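Local coordinates for protein soluble epoxide hydrolase (Bacillus megaterium, PDB 4INZ) that belongs to the alpha/beta hydrolase fold family, enzymes built round a central, mostly parallel beta sheet flanked by helices, at residues I89-I100 against I119-Y130. The protein carries 1 engineered substitution. Residues are numbered along the deposited sequence; the frame is centred on the assembly and turned at random.
Sequences IDVLVEDIRQVI and IGWTFAYRYPEY
V93 is the knob of this helix pair: it drops into the hole formed by I119, T122, F123 and R126, where the axes of segments 89-100 and 119-126 approach to 9.5 Å and cross at -70°. Its CG1, anti to the backbone N, meets the edge of the F123 ring and also packs against Y127, while CG2 touches T122 CG2 at 3.9 Å. The F123 ring is sandwiched: I96 CG2 stands almost exactly over its centre, 3.9 Å from the centroid, in a CH-pi contact, and Y127 CB backs the opposite face. I100 CD1 closes on F123 CZ at 3.7 Å. I119 packs by CD1 on L92 CD1 and by CG2 on I96 CG1.

The aliphatic part of R97 lies across the faces of two tyrosines, CD lying 3.5 Å from Y127 CE1 and CG making a CH-pi contact over the Y130 face. A bend at chi3 (63°) turns its guanidinium back to grip E94 side-on through NE and NH2; Q98 NE2 shares E94 OE2. The Y130 hydroxyl is hydrogen-bonded to E101 OE2.

One salt bridge joins the helices, R126 NH1 to the anti side of D90 OD1 at 2.8 Å, with guanidinium and carboxylate planes 63° apart. A water links D90 OD1 to R126 NH2, and R126 NH2 also hydrogen-bonds to P238 O.

Helix 115-126 is the crossover between parallel neighbouring strands 108-112 and 131-137; helix 89-102 precedes strand 108-112, its V99 touching V25 of strand 20-25. F123 rests on V131, while L92 and I119 touch Y219 of helix 213-220.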
ATOM      1  N   ILE A  89      -0.718 -12.886   4.778  1.00 26.40           N
ATOM      2  CA  ILE A  89      -1.228 -12.448   3.477  1.00 26.15           C
ATOM      3  C   ILE A  89      -2.626 -12.984   3.132  1.00 27.80           C
ATOM      4  O   ILE A  89      -3.453 -12.248   2.605  1.00 27.14           O
ATOM      5  CB  ILE A  89      -0.235 -12.779   2.331  1.00 27.50           C
ATOM      6  CG1 ILE A  89      -0.707 -12.160   1.010  1.00 27.91           C
ATOM      7  CG2 ILE A  89      -0.037 -14.291   2.201  1.00 26.03           C
ATOM      8  CD1 ILE A  89      -0.662 -10.616   0.984  1.00 29.35           C
ATOM      9  N   ASP A  90      -2.903 -14.253   3.430  1.00 29.38           N
ATOM     10  CA  ASP A  90      -4.211 -14.801   3.087  1.00 30.68           C
ATOM     11  C   ASP A  90      -5.327 -14.069   3.835  1.00 31.23           C
ATOM     12  O   ASP A  90      -6.424 -13.874   3.302  1.00 31.94           O
ATOM     13  CB  ASP A  90      -4.287 -16.304   3.387  1.00 35.06           C
ATOM     14  CG  ASP A  90      -3.458 -17.142   2.424  1.00 36.60           C
ATOM     15  OD1 ASP A  90      -2.970 -16.601   1.416  1.00 36.69           O
ATOM     16  OD2 ASP A  90      -3.312 -18.359   2.671  1.00 38.23           O
ATOM     17  N   VAL A  91      -5.042 -13.674   5.073  1.00 29.07           N
ATOM     18  CA  VAL A  91      -6.011 -12.946   5.885  1.00 28.57           C
ATOM     19  C   VAL A  91      -6.250 -11.563   5.297  1.00 28.33           C
ATOM     20  O   VAL A  91      -7.394 -11.135   5.129  1.00 30.00           O
ATOM     21  CB  VAL A  91      -5.539 -12.806   7.341  1.00 27.49           C
ATOM     22  CG1 VAL A  91      -6.570 -12.027   8.154  1.00 28.96           C
ATOM     23  CG2 VAL A  91      -5.307 -14.185   7.947  1.00 29.59           C
ATOM     24  N   LEU A  92      -5.160 -10.876   4.975  1.00 26.02           N
ATOM     25  CA  LEU A  92      -5.229  -9.537   4.402  1.00 26.28           C
ATOM     26  C   LEU A  92      -5.967  -9.531   3.066  1.00 26.27           C
ATOM     27  O   LEU A  92      -6.744  -8.623   2.782  1.00 27.17           O
ATOM     28  CB  LEU A  92      -3.815  -8.982   4.221  1.00 26.52           C
ATOM     29  CG  LEU A  92      -3.017  -8.872   5.524  1.00 25.67           C
ATOM     30  CD1 LEU A  92      -1.541  -8.674   5.245  1.00 27.10           C
ATOM     31  CD2 LEU A  92      -3.558  -7.747   6.403  1.00 24.77           C
ATOM     32  N   VAL A  93      -5.715 -10.548   2.246  1.00 27.12           N
ATOM     33  CA  VAL A  93      -6.380 -10.668   0.952  1.00 28.03           C
ATOM     34  C   VAL A  93      -7.884 -10.882   1.116  1.00 29.84           C
ATOM     35  O   VAL A  93      -8.684 -10.328   0.360  1.00 30.64           O
ATOM     36  CB  VAL A  93      -5.761 -11.806   0.093  1.00 29.12           C
ATOM     37  CG1 VAL A  93      -6.678 -12.173  -1.077  1.00 29.25           C
ATOM     38  CG2 VAL A  93      -4.379 -11.408  -0.414  1.00 28.72           C
ATOM     39  N   GLU A  94      -8.269 -11.676   2.112  1.00 31.68           N
ATOM     40  CA  GLU A  94      -9.686 -11.910   2.384  1.00 32.91           C
ATOM     41  C   GLU A  94     -10.363 -10.641   2.903  1.00 32.90           C
ATOM     42  O   GLU A  94     -11.532 -10.386   2.600  1.00 35.09           O
ATOM     43  CB  GLU A  94      -9.878 -13.073   3.363  1.00 36.16           C
ATOM     44  CG  GLU A  94     -11.327 -13.302   3.779  1.00 37.77           C
ATOM     45  CD  GLU A  94     -12.186 -13.941   2.687  1.00 40.69           C
ATOM     46  OE1 GLU A  94     -11.679 -14.190   1.573  1.00 41.10           O
ATOM     47  OE2 GLU A  94     -13.380 -14.199   2.954  1.00 42.30           O
ATOM     48  N   ASP A  95      -9.633  -9.841   3.678  1.00 29.97           N
ATOM     49  CA  ASP A  95     -10.156  -8.548   4.105  1.00 31.22           C
ATOM     50  C   ASP A  95     -10.627  -7.783   2.882  1.00 30.23           C
ATOM     51  O   ASP A  95     -11.738  -7.257   2.854  1.00 30.69           O
ATOM     52  CB  ASP A  95      -9.091  -7.709   4.824  1.00 30.31           C
ATOM     53  CG  ASP A  95      -8.886  -8.121   6.268  1.00 30.64           C
ATOM     54  OD1 ASP A  95      -9.639  -8.990   6.763  1.00 32.79           O
ATOM     55  OD2 ASP A  95      -7.971  -7.560   6.911  1.00 28.35           O
ATOM     56  N   ILE A  96      -9.764  -7.718   1.870  1.00 27.98           N
ATOM     57  CA  ILE A  96     -10.046  -6.909   0.697  1.00 27.45           C
ATOM     58  C   ILE A  96     -11.236  -7.468  -0.065  1.00 29.74           C
ATOM     59  O   ILE A  96     -12.095  -6.718  -0.521  1.00 30.23           O
ATOM     60  CB  ILE A  96      -8.817  -6.793  -0.231  1.00 24.43           C
ATOM     61  CG1 ILE A  96      -7.617  -6.243   0.549  1.00 23.39           C
ATOM     62  CG2 ILE A  96      -9.133  -5.901  -1.431  1.00 25.91           C
ATOM     63  CD1 ILE A  96      -7.892  -4.933   1.289  1.00 23.04           C
ATOM     64  N   ARG A  97     -11.298  -8.789  -0.184  1.00 33.17           N
ATOM     65  CA  ARG A  97     -12.418  -9.416  -0.873  1.00 34.91           C
ATOM     66  C   ARG A  97     -13.745  -9.060  -0.209  1.00 35.50           C
ATOM     67  O   ARG A  97     -14.709  -8.702  -0.888  1.00 36.35           O
ATOM     68  CB  ARG A  97     -12.249 -10.934  -0.915  1.00 34.53           C
ATOM     69  CG  ARG A  97     -13.107 -11.607  -1.961  1.00 36.92           C
ATOM     70  CD  ARG A  97     -13.134 -13.120  -1.762  1.00 39.82           C
ATOM     71  NE  ARG A  97     -13.739 -13.494  -0.487  1.00 42.12           N
ATOM     72  CZ  ARG A  97     -15.050 -13.555  -0.275  1.00 45.68           C
ATOM     73  NH1 ARG A  97     -15.898 -13.268  -1.255  1.00 45.80           N
ATOM     74  NH2 ARG A  97     -15.516 -13.900   0.916  1.00 47.48           N
ATOM     75  N   GLN A  98     -13.792  -9.160   1.117  1.00 35.41           N
ATOM     76  CA  GLN A  98     -15.030  -8.917   1.855  1.00 35.14           C
ATOM     77  C   GLN A  98     -15.395  -7.432   1.898  1.00 34.55           C
ATOM     78  O   GLN A  98     -16.568  -7.080   1.955  1.00 36.72           O
ATOM     79  CB  GLN A  98     -14.957  -9.495   3.275  1.00 35.00           C
ATOM     80  CG  GLN A  98     -14.863 -11.012   3.344  1.00 35.96           C
ATOM     81  CD  GLN A  98     -15.213 -11.555   4.725  1.00 36.36           C
ATOM     82  OE1 GLN A  98     -15.887 -10.892   5.512  1.00 35.72           O
ATOM     83  NE2 GLN A  98     -14.744 -12.759   5.026  1.00 37.56           N
ATOM     84  N   VAL A  99     -14.395  -6.559   1.876  1.00 33.28           N
ATOM     85  CA  VAL A  99     -14.671  -5.130   1.853  1.00 32.36           C
ATOM     86  C   VAL A  99     -15.399  -4.733   0.571  1.00 33.32           C
ATOM     87  O   VAL A  99     -16.387  -3.993   0.606  1.00 34.74           O
ATOM     88  CB  VAL A  99     -13.384  -4.303   2.000  1.00 30.65           C
ATOM     89  CG1 VAL A  99     -13.634  -2.858   1.588  1.00 31.50           C
ATOM     90  CG2 VAL A  99     -12.874  -4.394   3.437  1.00 30.62           C
ATOM     91  N   ILE A 100     -14.913  -5.230  -0.559  1.00 33.23           N
ATOM     92  CA  ILE A 100     -15.528  -4.936  -1.852  1.00 35.74           C
ATOM     93  C   ILE A 100     -16.982  -5.409  -1.881  1.00 38.57           C
ATOM     94  O   ILE A 100     -17.889  -4.673  -2.287  1.00 38.08           O
ATOM     95  CB  ILE A 100     -14.720  -5.567  -3.014  1.00 34.19           C
ATOM     96  CG1 ILE A 100     -13.326  -4.935  -3.080  1.00 34.60           C
ATOM     97  CG2 ILE A 100     -15.447  -5.389  -4.338  1.00 32.15           C
ATOM     98  CD1 ILE A 100     -12.371  -5.625  -4.039  1.00 34.08           C
ATOM     99  N   ILE A 119      -0.306  -6.336  -0.920  1.00 22.22           N
ATOM    100  CA  ILE A 119      -1.598  -6.989  -0.753  1.00 22.80           C
ATOM    101  C   ILE A 119      -2.416  -6.913  -2.040  1.00 22.04           C
ATOM    102  O   ILE A 119      -2.967  -7.915  -2.504  1.00 24.75           O
ATOM    103  CB  ILE A 119      -2.392  -6.355   0.407  1.00 21.31           C
ATOM    104  CG1 ILE A 119      -1.626  -6.518   1.728  1.00 20.46           C
ATOM    105  CG2 ILE A 119      -3.794  -6.975   0.502  1.00 23.49           C
ATOM    106  CD1 ILE A 119      -2.089  -5.571   2.839  1.00 19.28           C
ATOM    107  N   GLY A 120      -2.476  -5.719  -2.618  1.00 21.66           N
ATOM    108  CA  GLY A 120      -3.307  -5.461  -3.780  1.00 21.10           C
ATOM    109  C   GLY A 120      -2.891  -6.200  -5.039  1.00 22.50           C
ATOM    110  O   GLY A 120      -3.753  -6.690  -5.769  1.00 23.82           O
ATOM    111  N   TRP A 121      -1.587  -6.269  -5.313  1.00 23.15           N
ATOM    112  CA  TRP A 121      -1.104  -7.055  -6.446  1.00 23.92           C
ATOM    113  C   TRP A 121      -1.536  -8.501  -6.248  1.00 25.56           C
ATOM    114  O   TRP A 121      -2.068  -9.141  -7.162  1.00 24.13           O
ATOM    115  CB  TRP A 121       0.426  -7.011  -6.548  1.00 22.72           C
ATOM    116  CG  TRP A 121       1.034  -5.796  -7.254  1.00 22.40           C
ATOM    117  CD1 TRP A 121       1.767  -4.798  -6.675  1.00 23.39           C
ATOM    118  CD2 TRP A 121       1.004  -5.502  -8.661  1.00 23.39           C
ATOM    119  NE1 TRP A 121       2.171  -3.887  -7.627  1.00 23.36           N
ATOM    120  CE2 TRP A 121       1.716  -4.298  -8.855  1.00 23.19           C
ATOM    121  CE3 TRP A 121       0.432  -6.131  -9.773  1.00 24.71           C
ATOM    122  CZ2 TRP A 121       1.878  -3.716 -10.113  1.00 23.04           C
ATOM    123  CZ3 TRP A 121       0.591  -5.551 -11.024  1.00 25.22           C
ATOM    124  CH2 TRP A 121       1.312  -4.359 -11.183  1.00 23.48           C
ATOM    125  N   THR A 122      -1.301  -9.013  -5.044  1.00 24.87           N
ATOM    126  CA  THR A 122      -1.649 -10.394  -4.726  1.00 26.49           C
ATOM    127  C   THR A 122      -3.150 -10.632  -4.912  1.00 26.39           C
ATOM    128  O   THR A 122      -3.565 -11.637  -5.494  1.00 27.96           O
ATOM    129  CB  THR A 122      -1.214 -10.764  -3.296  1.00 27.42           C
ATOM    130  OG1 THR A 122       0.201 -10.572  -3.166  1.00 27.74           O
ATOM    131  CG2 THR A 122      -1.553 -12.215  -2.983  1.00 28.62           C
ATOM    132  N   PHE A 123      -3.957  -9.690  -4.434  1.00 25.50           N
ATOM    133  CA  PHE A 123      -5.403  -9.782  -4.583  1.00 26.26           C
ATOM    134  C   PHE A 123      -5.823  -9.773  -6.054  1.00 27.68           C
ATOM    135  O   PHE A 123      -6.697 -10.542  -6.460  1.00 27.51           O
ATOM    136  CB  PHE A 123      -6.101  -8.638  -3.839  1.00 26.27           C
ATOM    137  CG  PHE A 123      -7.591  -8.647  -4.001  1.00 28.67           C
ATOM    138  CD1 PHE A 123      -8.378  -9.489  -3.222  1.00 29.73           C
ATOM    139  CD2 PHE A 123      -8.205  -7.851  -4.955  1.00 28.49           C
ATOM    140  CE1 PHE A 123      -9.755  -9.515  -3.378  1.00 30.99           C
ATOM    141  CE2 PHE A 123      -9.579  -7.868  -5.112  1.00 29.68           C
ATOM    142  CZ  PHE A 123     -10.357  -8.706  -4.325  1.00 31.10           C
ATOM    143  N   ALA A 124      -5.217  -8.892  -6.848  1.00 26.99           N
ATOM    144  CA  ALA A 124      -5.550  -8.801  -8.271  1.00 27.17           C
ATOM    145  C   ALA A 124      -5.203 -10.093  -9.009  1.00 29.13           C
ATOM    146  O   ALA A 124      -5.939 -10.529  -9.896  1.00 28.88           O
ATOM    147  CB  ALA A 124      -4.840  -7.608  -8.919  1.00 27.55           C
ATOM    148  N   TYR A 125      -4.080 -10.702  -8.643  1.00 29.73           N
ATOM    149  CA  TYR A 125      -3.665 -11.956  -9.262  1.00 33.85           C
ATOM    150  C   TYR A 125      -4.618 -13.097  -8.911  1.00 34.55           C
ATOM    151  O   TYR A 125      -4.951 -13.927  -9.759  1.00 35.68           O
ATOM    152  CB  TYR A 125      -2.236 -12.319  -8.844  1.00 33.88           C
ATOM    153  CG  TYR A 125      -1.157 -11.827  -9.787  1.00 32.41           C
ATOM    154  CD1 TYR A 125      -0.711 -12.622 -10.844  1.00 34.71           C
ATOM    155  CD2 TYR A 125      -0.575 -10.574  -9.618  1.00 31.95           C
ATOM    156  CE1 TYR A 125       0.279 -12.179 -11.707  1.00 34.90           C
ATOM    157  CE2 TYR A 125       0.414 -10.123 -10.476  1.00 33.97           C
ATOM    158  CZ  TYR A 125       0.838 -10.929 -11.519  1.00 35.96           C
ATOM    159  OH  TYR A 125       1.823 -10.481 -12.373  1.00 37.26           O
ATOM    160  N   ARG A 126      -5.054 -13.140  -7.657  1.00 34.21           N
ATOM    161  CA  ARG A 126      -5.899 -14.232  -7.189  1.00 34.84           C
ATOM    162  C   ARG A 126      -7.369 -14.008  -7.532  1.00 36.72           C
ATOM    163  O   ARG A 126      -8.105 -14.960  -7.796  1.00 38.00           O
ATOM    164  CB  ARG A 126      -5.735 -14.436  -5.683  1.00 33.84           C
ATOM    165  CG  ARG A 126      -4.334 -14.831  -5.251  1.00 34.33           C
ATOM    166  CD  ARG A 126      -4.277 -15.114  -3.757  1.00 35.94           C
ATOM    167  NE  ARG A 126      -2.940 -15.518  -3.325  1.00 37.63           N
ATOM    168  CZ  ARG A 126      -2.581 -15.685  -2.054  1.00 39.79           C
ATOM    169  NH1 ARG A 126      -3.462 -15.480  -1.078  1.00 41.14           N
ATOM    170  NH2 ARG A 126      -1.339 -16.052  -1.756  1.00 37.80           N
ATOM    171  N   TYR A 127      -7.793 -12.750  -7.527  1.00 36.54           N
ATOM    172  CA  TYR A 127      -9.188 -12.412  -7.785  1.00 38.79           C
ATOM    173  C   TYR A 127      -9.309 -11.345  -8.866  1.00 38.78           C
ATOM    174  O   TYR A 127      -9.903 -10.291  -8.632  1.00 38.48           O
ATOM    175  CB  TYR A 127      -9.865 -11.899  -6.509  1.00 37.27           C
ATOM    176  CG  TYR A 127      -9.991 -12.911  -5.390  1.00 37.82           C
ATOM    177  CD1 TYR A 127     -11.109 -13.730  -5.293  1.00 40.33           C
ATOM    178  CD2 TYR A 127      -9.008 -13.026  -4.414  1.00 36.46           C
ATOM    179  CE1 TYR A 127     -11.238 -14.650  -4.265  1.00 40.85           C
ATOM    180  CE2 TYR A 127      -9.130 -13.941  -3.378  1.00 37.05           C
ATOM    181  CZ  TYR A 127     -10.245 -14.750  -3.310  1.00 39.84           C
ATOM    182  OH  TYR A 127     -10.374 -15.661  -2.284  1.00 40.29           O
ATOM    183  N   PRO A 128      -8.761 -11.617 -10.059  1.00 38.41           N
ATOM    184  CA  PRO A 128      -8.767 -10.600 -11.114  1.00 39.63           C
ATOM    185  C   PRO A 128     -10.175 -10.138 -11.483  1.00 39.36           C
ATOM    186  O   PRO A 128     -10.330  -9.037 -12.003  1.00 38.65           O
ATOM    187  CB  PRO A 128      -8.105 -11.314 -12.296  1.00 40.32           C
ATOM    188  CG  PRO A 128      -8.255 -12.775 -11.998  1.00 39.86           C
ATOM    189  CD  PRO A 128      -8.157 -12.879 -10.515  1.00 39.45           C
ATOM    190  N   GLU A 129     -11.182 -10.962 -11.210  1.00 39.77           N
ATOM    191  CA  GLU A 129     -12.555 -10.602 -11.546  1.00 39.45           C
ATOM    192  C   GLU A 129     -13.104  -9.517 -10.612  1.00 38.95           C
ATOM    193  O   GLU A 129     -14.131  -8.900 -10.898  1.00 40.30           O
ATOM    194  CB  GLU A 129     -13.462 -11.845 -11.555  1.00 42.03           C
ATOM    195  CG  GLU A 129     -13.780 -12.432 -10.186  1.00 42.93           C
ATOM    196  CD  GLU A 129     -12.708 -13.381  -9.666  1.00 43.45           C
ATOM    197  OE1 GLU A 129     -11.662 -13.542 -10.332  1.00 41.40           O
ATOM    198  OE2 GLU A 129     -12.924 -13.971  -8.582  1.00 44.09           O
ATOM    199  N   TYR A 130     -12.415  -9.281  -9.500  1.00 35.97           N
ATOM    200  CA  TYR A 130     -12.828  -8.254  -8.552  1.00 34.18           C
ATOM    201  C   TYR A 130     -12.169  -6.917  -8.884  1.00 32.59           C
ATOM    202  O   TYR A 130     -12.496  -5.894  -8.284  1.00 33.23           O
ATOM    203  CB  TYR A 130     -12.433  -8.647  -7.131  1.00 34.77           C
ATOM    204  CG  TYR A 130     -13.376  -9.597  -6.420  1.00 36.31           C
ATOM    205  CD1 TYR A 130     -14.240  -9.138  -5.427  1.00 37.15           C
ATOM    206  CD2 TYR A 130     -13.386 -10.952  -6.718  1.00 37.88           C
ATOM    207  CE1 TYR A 130     -15.095 -10.007  -4.757  1.00 36.71           C
ATOM    208  CE2 TYR A 130     -14.231 -11.825  -6.057  1.00 39.64           C
ATOM    209  CZ  TYR A 130     -15.087 -11.348  -5.081  1.00 37.54           C
ATOM    210  OH  TYR A 130     -15.928 -12.228  -4.426  1.00 37.53           O
TER
HETATM  211  O   HOH W   1      -0.420 -17.651   0.779  1.00 48.88           O